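Local coordinates for protein esterase (Rhizomucor miehei CAU432, PDB 4WY8) that hydrolyses carboxylic ester bonds as a fungal carboxylesterase, probably through a serine nucleophile in an alpha/beta-hydrolase fold, at residues Val189-Val194 / Gly292-Ala297. Residues are numbered along the deposited sequence; the frame is centred on the assembly and turned at random.
Sequences VLIYPV and GIFNLA
Ile191 and Phe294 make the apolar centre of this buried contact, their side chains crossing at about a right angle. The gamma methyl CG2 of Ile191, anti to the backbone N, stands 3.7 Å from CE2 of Phe294 and also lies over the middle of the Tyr192 ring, 3.8 Å above its plane, so one methyl group packs against both aromatic rings. Ile293 folds back over its neighbour, CG1 resting on a face of the Phe294 ring, offset toward the rim. Behind them helix 301-322 covers this cluster, with Ile310 against Ile191 and Ile306 and Leu307 against Phe294.

Moving outward, the Tyr192 ring reaches across from the end of strand 188-191, and its CZ comes within 4.0 Å of CD2 of Phe294. The phenol oxygen OH sits at the edge of the Phe294 ring, near its plane, and ends against the backbone N atoms at the start of the type I turn Gly292-Asn295. There the backbone N of Phe294 donates to Tyr192 OH over 3.3 Å, at an N-H...O angle of 155°. The N atoms of Gly292 and Ile293 each lie 3.2 Å from that same OH, so three successive backbone nitrogens gather on one side of the oxygen. Gly292, at phi 102°, takes a backbone shape that favours glycine.

The Tyr192 side chain also meets His291 and Asp261, which with Ser164 on the nucleophile elbow probably form the catalytic triad. A loop just past a central strand, braced against the turn following the histidine, thus adjoins the likely active site of this alpha/beta hydrolase.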
ATOM      1  N   VAL A 189      -9.510   0.458   9.806  1.00  9.80           N
ATOM      2  CA  VAL A 189      -8.286  -0.145   9.260  1.00 10.07           C
ATOM      3  C   VAL A 189      -8.182  -1.601   9.645  1.00 11.71           C
ATOM      4  O   VAL A 189      -8.030  -1.922  10.845  1.00 11.29           O
ATOM      5  CB  VAL A 189      -7.000   0.560   9.747  1.00 12.52           C
ATOM      6  CG1 VAL A 189      -5.759  -0.165   9.204  1.00  6.00           C
ATOM      7  CG2 VAL A 189      -7.012   2.059   9.380  1.00  8.76           C
ATOM      8  N   LEU A 190      -8.250  -2.483   8.645  1.00  9.34           N
ATOM      9  CA  LEU A 190      -8.250  -3.926   8.910  1.00 11.35           C
ATOM     10  C   LEU A 190      -6.940  -4.573   8.452  1.00  9.08           C
ATOM     11  O   LEU A 190      -6.671  -4.707   7.260  1.00  8.98           O
ATOM     12  CB  LEU A 190      -9.437  -4.615   8.221  1.00 14.34           C
ATOM     13  CG  LEU A 190     -10.844  -4.016   8.339  1.00 11.84           C
ATOM     14  CD1 LEU A 190     -11.856  -4.922   7.622  1.00 12.09           C
ATOM     15  CD2 LEU A 190     -11.256  -3.796   9.783  1.00 12.49           C
ATOM     16  N   ILE A 191      -6.113  -4.944   9.418  1.00 10.04           N
ATOM     17  CA  ILE A 191      -4.821  -5.543   9.133  1.00  9.80           C
ATOM     18  C   ILE A 191      -4.911  -7.047   9.257  1.00 10.50           C
ATOM     19  O   ILE A 191      -5.144  -7.567  10.348  1.00 11.10           O
ATOM     20  CB  ILE A 191      -3.742  -5.025  10.084  1.00 11.47           C
ATOM     21  CG1 ILE A 191      -3.709  -3.495  10.052  1.00 10.78           C
ATOM     22  CG2 ILE A 191      -2.384  -5.616   9.724  1.00 14.31           C
ATOM     23  CD1 ILE A 191      -2.802  -2.890  11.113  1.00 14.63           C
ATOM     24  N   TYR A 192      -4.673  -7.721   8.136  1.00 11.67           N
ATOM     25  CA  TYR A 192      -4.931  -9.148   7.936  1.00 11.10           C
ATOM     26  C   TYR A 192      -5.974  -9.711   8.897  1.00 12.04           C
ATOM     27  O   TYR A 192      -5.659 -10.483   9.800  1.00 12.42           O
ATOM     28  CB  TYR A 192      -3.607  -9.962   7.999  1.00 13.77           C
ATOM     29  CG  TYR A 192      -2.575  -9.614   9.087  1.00 12.88           C
ATOM     30  CD1 TYR A 192      -2.929  -9.553  10.426  1.00 11.53           C
ATOM     31  CD2 TYR A 192      -1.228  -9.409   8.759  1.00 16.97           C
ATOM     32  CE1 TYR A 192      -1.985  -9.263  11.422  1.00 15.78           C
ATOM     33  CE2 TYR A 192      -0.267  -9.109   9.745  1.00 13.80           C
ATOM     34  CZ  TYR A 192      -0.649  -9.048  11.074  1.00 19.27           C
ATOM     35  OH  TYR A 192       0.300  -8.769  12.063  1.00 19.47           O
ATOM     36  N   PRO A 193      -7.243  -9.307   8.699  1.00 13.73           N
ATOM     37  CA  PRO A 193      -8.328  -9.683   9.626  1.00 15.55           C
ATOM     38  C   PRO A 193      -8.796 -11.132   9.528  1.00 11.46           C
ATOM     39  O   PRO A 193      -8.620 -11.752   8.476  1.00 10.81           O
ATOM     40  CB  PRO A 193      -9.477  -8.726   9.228  1.00 10.64           C
ATOM     41  CG  PRO A 193      -9.244  -8.459   7.780  1.00 12.18           C
ATOM     42  CD  PRO A 193      -7.722  -8.420   7.621  1.00  7.95           C
ATOM     43  N   VAL A 194      -9.354 -11.653  10.625  1.00  9.56           N
ATOM     44  CA  VAL A 194     -10.165 -12.857  10.591  1.00 14.09           C
ATOM     45  C   VAL A 194     -11.576 -12.445  10.179  1.00 13.87           C
ATOM     46  O   VAL A 194     -12.158 -11.549  10.795  1.00 11.67           O
ATOM     47  CB  VAL A 194     -10.228 -13.567  11.975  1.00 18.16           C
ATOM     48  CG1 VAL A 194     -10.935 -14.926  11.851  1.00 12.51           C
ATOM     49  CG2 VAL A 194      -8.849 -13.713  12.568  1.00 14.48           C
ATOM     50  N   GLY A 292       1.451 -11.774  11.609  1.00 17.10           N
ATOM     51  CA  GLY A 292       1.997 -11.626  12.948  1.00 19.56           C
ATOM     52  C   GLY A 292       3.125 -10.621  13.133  1.00 22.74           C
ATOM     53  O   GLY A 292       3.739 -10.548  14.212  1.00 20.88           O
ATOM     54  N   ILE A 293       3.364  -9.788  12.130  1.00 11.99           N
ATOM     55  CA  ILE A 293       4.466  -8.858  12.255  1.00 15.37           C
ATOM     56  C   ILE A 293       4.158  -7.717  13.228  1.00 15.00           C
ATOM     57  O   ILE A 293       5.071  -7.014  13.657  1.00 18.47           O
ATOM     58  CB  ILE A 293       4.893  -8.316  10.885  1.00 19.94           C
ATOM     59  CG1 ILE A 293       3.745  -7.643  10.142  1.00 16.57           C
ATOM     60  CG2 ILE A 293       5.415  -9.477  10.031  1.00 20.73           C
ATOM     61  CD1 ILE A 293       4.179  -7.193   8.743  1.00 16.31           C
ATOM     62  N   PHE A 294       2.892  -7.541  13.602  1.00 13.87           N
ATOM     63  CA  PHE A 294       2.533  -6.424  14.486  1.00 14.66           C
ATOM     64  C   PHE A 294       2.301  -6.785  15.960  1.00 13.45           C
ATOM     65  O   PHE A 294       1.894  -5.917  16.757  1.00 14.28           O
ATOM     66  CB  PHE A 294       1.295  -5.706  13.936  1.00 13.98           C
ATOM     67  CG  PHE A 294       1.551  -5.010  12.637  1.00 13.49           C
ATOM     68  CD1 PHE A 294       2.401  -3.913  12.589  1.00 12.43           C
ATOM     69  CD2 PHE A 294       0.964  -5.458  11.460  1.00 14.72           C
ATOM     70  CE1 PHE A 294       2.658  -3.266  11.383  1.00 15.08           C
ATOM     71  CE2 PHE A 294       1.211  -4.820  10.248  1.00 12.41           C
ATOM     72  CZ  PHE A 294       2.055  -3.722  10.210  1.00 16.37           C
ATOM     73  N   ASN A 295       2.586  -8.032  16.338  1.00 13.92           N
ATOM     74  CA  ASN A 295       2.477  -8.443  17.748  1.00 12.61           C
ATOM     75  C   ASN A 295       3.785  -8.950  18.350  1.00 14.60           C
ATOM     76  O   ASN A 295       3.780  -9.854  19.195  1.00 14.74           O
ATOM     77  CB  ASN A 295       1.413  -9.536  17.897  1.00 13.96           C
ATOM     78  CG  ASN A 295       1.717 -10.775  17.052  1.00 23.62           C
ATOM     79  OD1 ASN A 295       1.231 -10.905  15.926  1.00 29.18           O
ATOM     80  ND2 ASN A 295       2.479 -11.712  17.615  1.00 19.89           N
ATOM     81  N   LEU A 296       4.899  -8.366  17.922  1.00 15.01           N
ATOM     82  CA  LEU A 296       6.216  -8.817  18.360  1.00 14.17           C
ATOM     83  C   LEU A 296       6.983  -7.685  19.055  1.00 17.87           C
ATOM     84  O   LEU A 296       6.544  -6.516  19.065  1.00 12.56           O
ATOM     85  CB  LEU A 296       7.006  -9.352  17.168  1.00 12.72           C
ATOM     86  CG  LEU A 296       6.270 -10.447  16.366  1.00 18.45           C
ATOM     87  CD1 LEU A 296       7.052 -10.844  15.128  1.00 15.27           C
ATOM     88  CD2 LEU A 296       5.948 -11.695  17.214  1.00 17.03           C
ATOM     89  N   ALA A 297       8.126  -8.028  19.642  1.00 16.67           N
ATOM     90  CA  ALA A 297       8.898  -7.045  20.412  1.00 17.74           C
ATOM     91  C   ALA A 297       9.500  -5.990  19.501  1.00 14.09           C
ATOM     92  O   ALA A 297       9.690  -4.827  19.905  1.00 14.31           O
ATOM     93  CB  ALA A 297       9.985  -7.746  21.223  1.00 18.78           C
TER